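Local structure of histidine-rich glycoprotein (Oryctolagus cuniculus, 4CCV) at residues V3-I8 and T44-G49; R36-E41 and D57-N62. The protein is a plasma glycoprotein that binds heme, heparin, heparan sulfate, thrombospondin, plasminogen and divalent metal ions, and acts as an adapter in coagulation, fibrinolysis and angiogenesis. All blocks are in the same frame, centred on the assembly; numbering follows the deposited sequence.

How the contacts relate
The chain is the N2 domain, the second of the protein's cystatin domains. Contacts 1 and 2 lie in one antiparallel sheet, with centres about 22 Å apart. Both use strand 35-47: its end pairs with strand 4-7 in contact 1, and its first half pairs with strand 51-62 in contact 2. Along the chain the segments alternate, in the order 3-8, 36-41, 44-49 and 57-62. Helix 15-27 comes between the first two. Strand 35-47 thus has outer strand 4-7 along one edge and its hairpin partner 51-62 along the other; contact 1 lies at the surface and contact 2 nearer the middle of the domain. Glutathione and the Asn62 glycan lie at the contact 2 end of this strand.

Contact 1 (V3-I8 and T44-G49); sequences VLFDFI and TRVKGG
Asp6 and Arg45 form a side-on salt bridge on one face of the sheet. Arg45 NE bonds to Asp6 OD1 at 3.1 Å, and Arg45 NH2 bonds to Asp6 OD2 at 2.8 Å. Each oxygen uses its syn lone pair. The carboxylate and guanidinium planes are 15° apart, so the two groups lie nearly in one plane and meet edge to edge. Two bonds to two oxygens limit the rotation of both ends. The Arg45 chain leaves with CG anti to the backbone N (chi1 176°) and bends at chi3 (66°), which swings the guanidinium back to Asp6. Ile8 CD1 sits over one face of the guanidinium, 4.0 Å from Arg45 NE. Lys47 CD lies over the opposite face.

Phe5, Phe7, Thr44 and Val46 occupy the other face. Thr44 CG2 touches Phe5 CE2 at 3.5 Å, and Thr44 OG1 lies 3.3 Å from Phe7 CE1. The Phe7 and Thr44 side chains leave the sheet in the same direction, next to each other. Val46 CG2 packs on Phe5 CD2, and its other methyl, CG1, meets Val3 CG1 at 3.7 Å.

The backbone sets this register. Leu4 pairs with Lys47 and Asp6 with Arg45, each through two N-H to O=C bonds. Leu4 N to Lys47 O is 3.0 Å, and Arg45 N to Asp6 O is 2.8 Å. Phe5-Val46 and Phe7-Thr44 are the non-hydrogen-bonded pairs. Beyond these pairs, Ile8 has a backbone hydrogen bond with Val43. Along the other edge of strand 35-47, Thr44 and Val46 make backbone hydrogen bonds with Tyr55 and Asn53 of strand 51-62.

The arrangement is a regular antiparallel ladder. It adds the short N-terminal strand 4-7 to the edge of the cystatin-type sheet.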
# COMPACT_ATOMS: atom_id res chain seq x y z
N VAL A 3 1.40 16.15 -18.91
CA VAL A 3 1.44 15.16 -17.87
C VAL A 3 0.46 14.04 -18.27
O VAL A 3 -0.65 14.33 -18.71
CB VAL A 3 1.08 15.82 -16.51
CG1 VAL A 3 0.87 14.79 -15.42
CG2 VAL A 3 2.17 16.80 -16.10
N LEU A 4 0.90 12.78 -18.19
CA LEU A 4 0.13 11.63 -18.63
C LEU A 4 -0.23 10.77 -17.41
O LEU A 4 0.66 10.40 -16.63
CB LEU A 4 0.88 10.82 -19.70
CG LEU A 4 1.21 11.41 -21.11
CD1 LEU A 4 1.81 12.82 -21.18
CD2 LEU A 4 2.20 10.52 -21.89
N PHE A 5 -1.51 10.43 -17.29
CA PHE A 5 -2.08 9.68 -16.18
C PHE A 5 -2.67 8.40 -16.81
O PHE A 5 -3.43 8.45 -17.78
CB PHE A 5 -3.14 10.53 -15.50
CG PHE A 5 -4.00 9.83 -14.51
CD1 PHE A 5 -5.09 9.05 -14.93
CD2 PHE A 5 -3.77 9.94 -13.17
CE1 PHE A 5 -5.93 8.42 -14.03
CE2 PHE A 5 -4.63 9.32 -12.25
CZ PHE A 5 -5.70 8.55 -12.68
N ASP A 6 -2.23 7.25 -16.33
CA ASP A 6 -2.82 5.97 -16.80
C ASP A 6 -2.60 4.86 -15.82
O ASP A 6 -2.12 5.12 -14.72
CB ASP A 6 -2.34 5.62 -18.18
CG ASP A 6 -0.85 5.19 -18.23
OD1 ASP A 6 -0.05 5.35 -17.29
OD2 ASP A 6 -0.47 4.69 -19.30
N PHE A 7 -3.04 3.65 -16.15
CA PHE A 7 -3.03 2.52 -15.20
C PHE A 7 -2.22 1.38 -15.74
O PHE A 7 -2.19 1.16 -16.94
CB PHE A 7 -4.46 2.03 -14.95
CG PHE A 7 -5.32 3.08 -14.32
CD1 PHE A 7 -5.19 3.39 -12.96
CD2 PHE A 7 -6.19 3.83 -15.08
CE1 PHE A 7 -5.98 4.40 -12.38
CE2 PHE A 7 -6.98 4.82 -14.51
CZ PHE A 7 -6.85 5.12 -13.15
N ILE A 8 -1.55 0.66 -14.85
CA ILE A 8 -0.80 -0.52 -15.24
C ILE A 8 -1.70 -1.74 -14.95
O ILE A 8 -2.06 -1.95 -13.82
CB ILE A 8 0.50 -0.60 -14.43
CG1 ILE A 8 1.22 0.73 -14.46
CG2 ILE A 8 1.39 -1.76 -14.95
CD1 ILE A 8 1.61 1.18 -15.84
N THR A 44 -1.33 3.13 -10.61
CA THR A 44 -1.51 4.31 -11.46
C THR A 44 -0.15 4.90 -11.76
O THR A 44 0.71 4.89 -10.89
CB THR A 44 -2.27 5.39 -10.67
OG1 THR A 44 -3.51 4.86 -10.26
CG2 THR A 44 -2.53 6.61 -11.53
N ARG A 45 0.09 5.25 -13.02
CA ARG A 45 1.39 5.81 -13.45
C ARG A 45 1.12 7.26 -13.83
O ARG A 45 0.18 7.58 -14.55
CB ARG A 45 1.97 5.08 -14.63
CG ARG A 45 3.28 5.69 -15.19
CD ARG A 45 3.88 4.74 -16.21
NE ARG A 45 2.96 4.68 -17.32
CZ ARG A 45 3.13 3.99 -18.43
NH1 ARG A 45 4.23 3.24 -18.60
NH2 ARG A 45 2.21 4.04 -19.38
N VAL A 46 1.93 8.17 -13.33
CA VAL A 46 1.86 9.56 -13.75
C VAL A 46 3.25 9.92 -14.24
O VAL A 46 4.22 9.75 -13.51
CB VAL A 46 1.45 10.47 -12.61
CG1 VAL A 46 1.38 11.91 -13.09
CG2 VAL A 46 0.10 10.06 -12.03
N LYS A 47 3.34 10.41 -15.46
CA LYS A 47 4.61 10.65 -16.13
C LYS A 47 4.61 12.14 -16.34
O LYS A 47 3.66 12.68 -16.95
CB LYS A 47 4.68 10.02 -17.50
CG LYS A 47 4.90 8.53 -17.44
CD LYS A 47 5.01 7.95 -18.83
CE LYS A 47 6.28 8.45 -19.47
NZ LYS A 47 6.88 7.44 -20.42
N GLY A 48 5.62 12.78 -15.78
CA GLY A 48 5.81 14.24 -15.89
C GLY A 48 7.12 14.53 -16.56
O GLY A 48 7.90 13.61 -16.86
N GLY A 49 7.38 15.81 -16.78
CA GLY A 49 8.71 16.27 -17.19
C GLY A 49 9.90 15.82 -16.34
O GLY A 49 11.00 15.74 -16.88

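Contact 2 (R36-E41 and D57-N62); sequences RVDRVE and DFSVRN. With NAG (2-acetamido-2-deoxy-beta-D-glucopyranose), chain B; GSH (glutathione), chain C.
Asp38 and Arg61 make the salt bridge of this contact, with Arg61 NE 3.1 Å from Asp38 OD2. The oxygen lies in the guanidinium plane, but NE meets it from above the carboxylate plane. Arg61 has a second partner: its NH1 bonds to Ala73 O.

The Ser59 hydroxyl links two residues of the facing strand. Its OG accepts from Arg39 N at 3.0 Å and donates to Glu41 OE2 at 2.7 Å; OE2 receives it on its anti lone pair. Chi1 of 42° sets OG between the backbone N and carbonyl carbon, near both partners.

Backbone bonds pair Arg36 with Arg61. Asp38 N reaches Ser59 O at 2.7 Å, and Ser59 N reaches Arg39 O at 2.8 Å. The register slips by one residue between Val37 and Val40, a beta bulge.

Among the apolar groups, Val37 CG2 touches Phe58 CD2 at 3.9 Å. Both side chains also touch helix 15-27.

Arg36 NH1 bonds to OE1 of glutathione at 2.9 Å, and Arg61 CB lies 3.9 Å from its SG2. Asn62 ND2 is covalently bound to C1 of the glycan.

Buried Ser59 thus has its hydroxyl engaged as both donor and acceptor, while the two arginines line the glutathione pocket with Cys63 and Ser66.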
# COMPACT_ATOMS: atom_id res chain seq x y z
N ARG A 36 0.89 -7.29 7.07
CA ARG A 36 1.39 -7.88 5.80
C ARG A 36 0.48 -7.48 4.65
O ARG A 36 -0.67 -7.18 4.86
CB ARG A 36 1.44 -9.38 5.91
CG ARG A 36 2.31 -9.82 7.04
CD ARG A 36 2.35 -11.33 7.00
NE ARG A 36 3.23 -11.93 8.00
CZ ARG A 36 3.36 -13.25 8.17
NH1 ARG A 36 2.66 -14.10 7.41
NH2 ARG A 36 4.19 -13.71 9.10
N VAL A 37 1.05 -7.40 3.44
CA VAL A 37 0.31 -7.02 2.26
C VAL A 37 -0.62 -8.15 1.93
O VAL A 37 -0.19 -9.35 1.98
CB VAL A 37 1.31 -6.82 1.04
CG1 VAL A 37 0.54 -6.66 -0.26
CG2 VAL A 37 2.13 -5.59 1.38
N ASP A 38 -1.87 -7.79 1.62
CA ASP A 38 -2.88 -8.76 1.20
C ASP A 38 -2.75 -8.82 -0.35
O ASP A 38 -2.12 -9.76 -0.86
CB ASP A 38 -4.27 -8.37 1.70
CG ASP A 38 -5.29 -9.50 1.53
OD1 ASP A 38 -4.98 -10.47 0.79
OD2 ASP A 38 -6.39 -9.41 2.14
N ARG A 39 -3.32 -7.86 -1.09
CA ARG A 39 -3.30 -7.87 -2.58
C ARG A 39 -2.88 -6.48 -3.04
O ARG A 39 -3.27 -5.47 -2.40
CB ARG A 39 -4.68 -8.08 -3.19
CG ARG A 39 -5.30 -9.43 -2.94
CD ARG A 39 -6.66 -9.63 -3.58
NE ARG A 39 -7.20 -10.90 -3.03
CZ ARG A 39 -8.26 -11.00 -2.19
NH1 ARG A 39 -8.99 -9.95 -1.85
NH2 ARG A 39 -8.64 -12.19 -1.72
N VAL A 40 -2.15 -6.41 -4.14
CA VAL A 40 -1.98 -5.16 -4.88
C VAL A 40 -3.27 -4.93 -5.63
O VAL A 40 -3.68 -5.80 -6.39
CB VAL A 40 -0.76 -5.22 -5.83
CG1 VAL A 40 -0.61 -3.92 -6.59
CG2 VAL A 40 0.50 -5.42 -5.03
N GLU A 41 -3.94 -3.80 -5.39
CA GLU A 41 -5.29 -3.55 -5.92
C GLU A 41 -5.34 -2.75 -7.22
O GLU A 41 -6.20 -2.99 -8.06
CB GLU A 41 -6.12 -2.81 -4.85
CG GLU A 41 -6.07 -3.47 -3.47
CD GLU A 41 -7.16 -4.49 -3.23
OE1 GLU A 41 -8.14 -4.40 -3.97
OE2 GLU A 41 -7.08 -5.32 -2.28
N ASP A 57 -1.61 0.96 -4.94
CA ASP A 57 -2.73 0.89 -3.97
C ASP A 57 -2.84 -0.57 -3.59
O ASP A 57 -2.96 -1.41 -4.46
CB ASP A 57 -4.08 1.33 -4.56
CG ASP A 57 -4.12 2.81 -4.97
OD1 ASP A 57 -3.33 3.53 -4.38
OD2 ASP A 57 -4.88 3.24 -5.87
N PHE A 58 -2.74 -0.84 -2.30
CA PHE A 58 -2.66 -2.21 -1.80
C PHE A 58 -3.44 -2.42 -0.52
O PHE A 58 -3.65 -1.46 0.25
CB PHE A 58 -1.20 -2.74 -1.73
CG PHE A 58 -0.30 -2.04 -0.79
CD1 PHE A 58 0.39 -0.90 -1.19
CD2 PHE A 58 -0.07 -2.53 0.47
CE1 PHE A 58 1.29 -0.29 -0.34
CE2 PHE A 58 0.80 -1.90 1.35
CZ PHE A 58 1.52 -0.80 0.91
N SER A 59 -3.95 -3.66 -0.33
CA SER A 59 -4.64 -4.01 0.89
C SER A 59 -3.62 -4.63 1.82
O SER A 59 -2.61 -5.18 1.37
CB SER A 59 -5.80 -4.99 0.65
OG SER A 59 -5.44 -5.96 -0.27
N VAL A 60 -3.89 -4.48 3.12
CA VAL A 60 -3.09 -5.04 4.19
C VAL A 60 -3.94 -5.78 5.23
O VAL A 60 -5.12 -5.51 5.34
CB VAL A 60 -2.22 -3.96 4.87
CG1 VAL A 60 -1.21 -3.40 3.84
CG2 VAL A 60 -3.06 -2.82 5.51
N ARG A 61 -3.32 -6.67 6.01
CA ARG A 61 -3.96 -7.33 7.14
C ARG A 61 -3.13 -7.14 8.39
O ARG A 61 -1.90 -7.15 8.37
CB ARG A 61 -4.07 -8.84 6.89
CG ARG A 61 -5.03 -9.23 5.79
CD ARG A 61 -6.44 -8.69 6.03
NE ARG A 61 -7.40 -9.30 5.11
CZ ARG A 61 -8.67 -9.62 5.41
NH1 ARG A 61 -9.14 -9.40 6.63
NH2 ARG A 61 -9.45 -10.19 4.48
N ASN A 62 -3.83 -7.00 9.51
CA ASN A 62 -3.22 -6.89 10.82
C ASN A 62 -3.06 -8.28 11.37
O ASN A 62 -4.02 -8.84 11.96
CB ASN A 62 -4.14 -6.08 11.74
CG ASN A 62 -3.54 -5.84 13.09
OD1 ASN A 62 -2.67 -6.57 13.53
ND2 ASN A 62 -4.02 -4.82 13.78
C1 NAG B . -3.52 -4.49 15.09
C2 NAG B . -3.67 -3.04 15.46
C3 NAG B . -3.07 -2.89 16.85
C4 NAG B . -3.65 -3.84 17.87
C5 NAG B . -3.60 -5.29 17.41
C6 NAG B . -4.47 -6.21 18.32
C7 NAG B . -3.42 -1.08 13.95
C8 NAG B . -2.50 -0.17 13.13
N2 NAG B . -2.91 -2.11 14.62
O3 NAG B . -3.29 -1.59 17.26
O4 NAG B . -2.78 -3.76 18.97
O5 NAG B . -4.06 -5.38 16.06
O6 NAG B . -5.78 -5.62 18.35
O7 NAG B . -4.61 -0.85 13.89
N1 GSH C . -4.74 -12.88 4.20
CA1 GSH C . -3.60 -13.40 3.49
C1 GSH C . -3.58 -14.91 3.69
O11 GSH C . -4.62 -15.55 3.34
O12 GSH C . -2.62 -15.53 4.18
CB1 GSH C . -2.46 -12.50 3.97
CG1 GSH C . -1.14 -13.23 4.13
CD1 GSH C . -0.85 -13.68 5.54
OE1 GSH C . 0.29 -13.96 5.74
N2 GSH C . -1.74 -13.76 6.57
CA2 GSH C . -1.24 -14.17 7.89
C2 GSH C . -0.95 -15.65 8.07
O2 GSH C . -0.24 -15.97 9.02
CB2 GSH C . -2.21 -13.69 8.96
SG2 GSH C . -2.48 -11.91 8.68
N3 GSH C . -1.52 -16.53 7.22
CA3 GSH C . -1.52 -18.00 7.38
C3 GSH C . -0.17 -18.59 7.70
O31 GSH C . 0.77 -18.40 6.88
O32 GSH C . -0.03 -19.25 8.76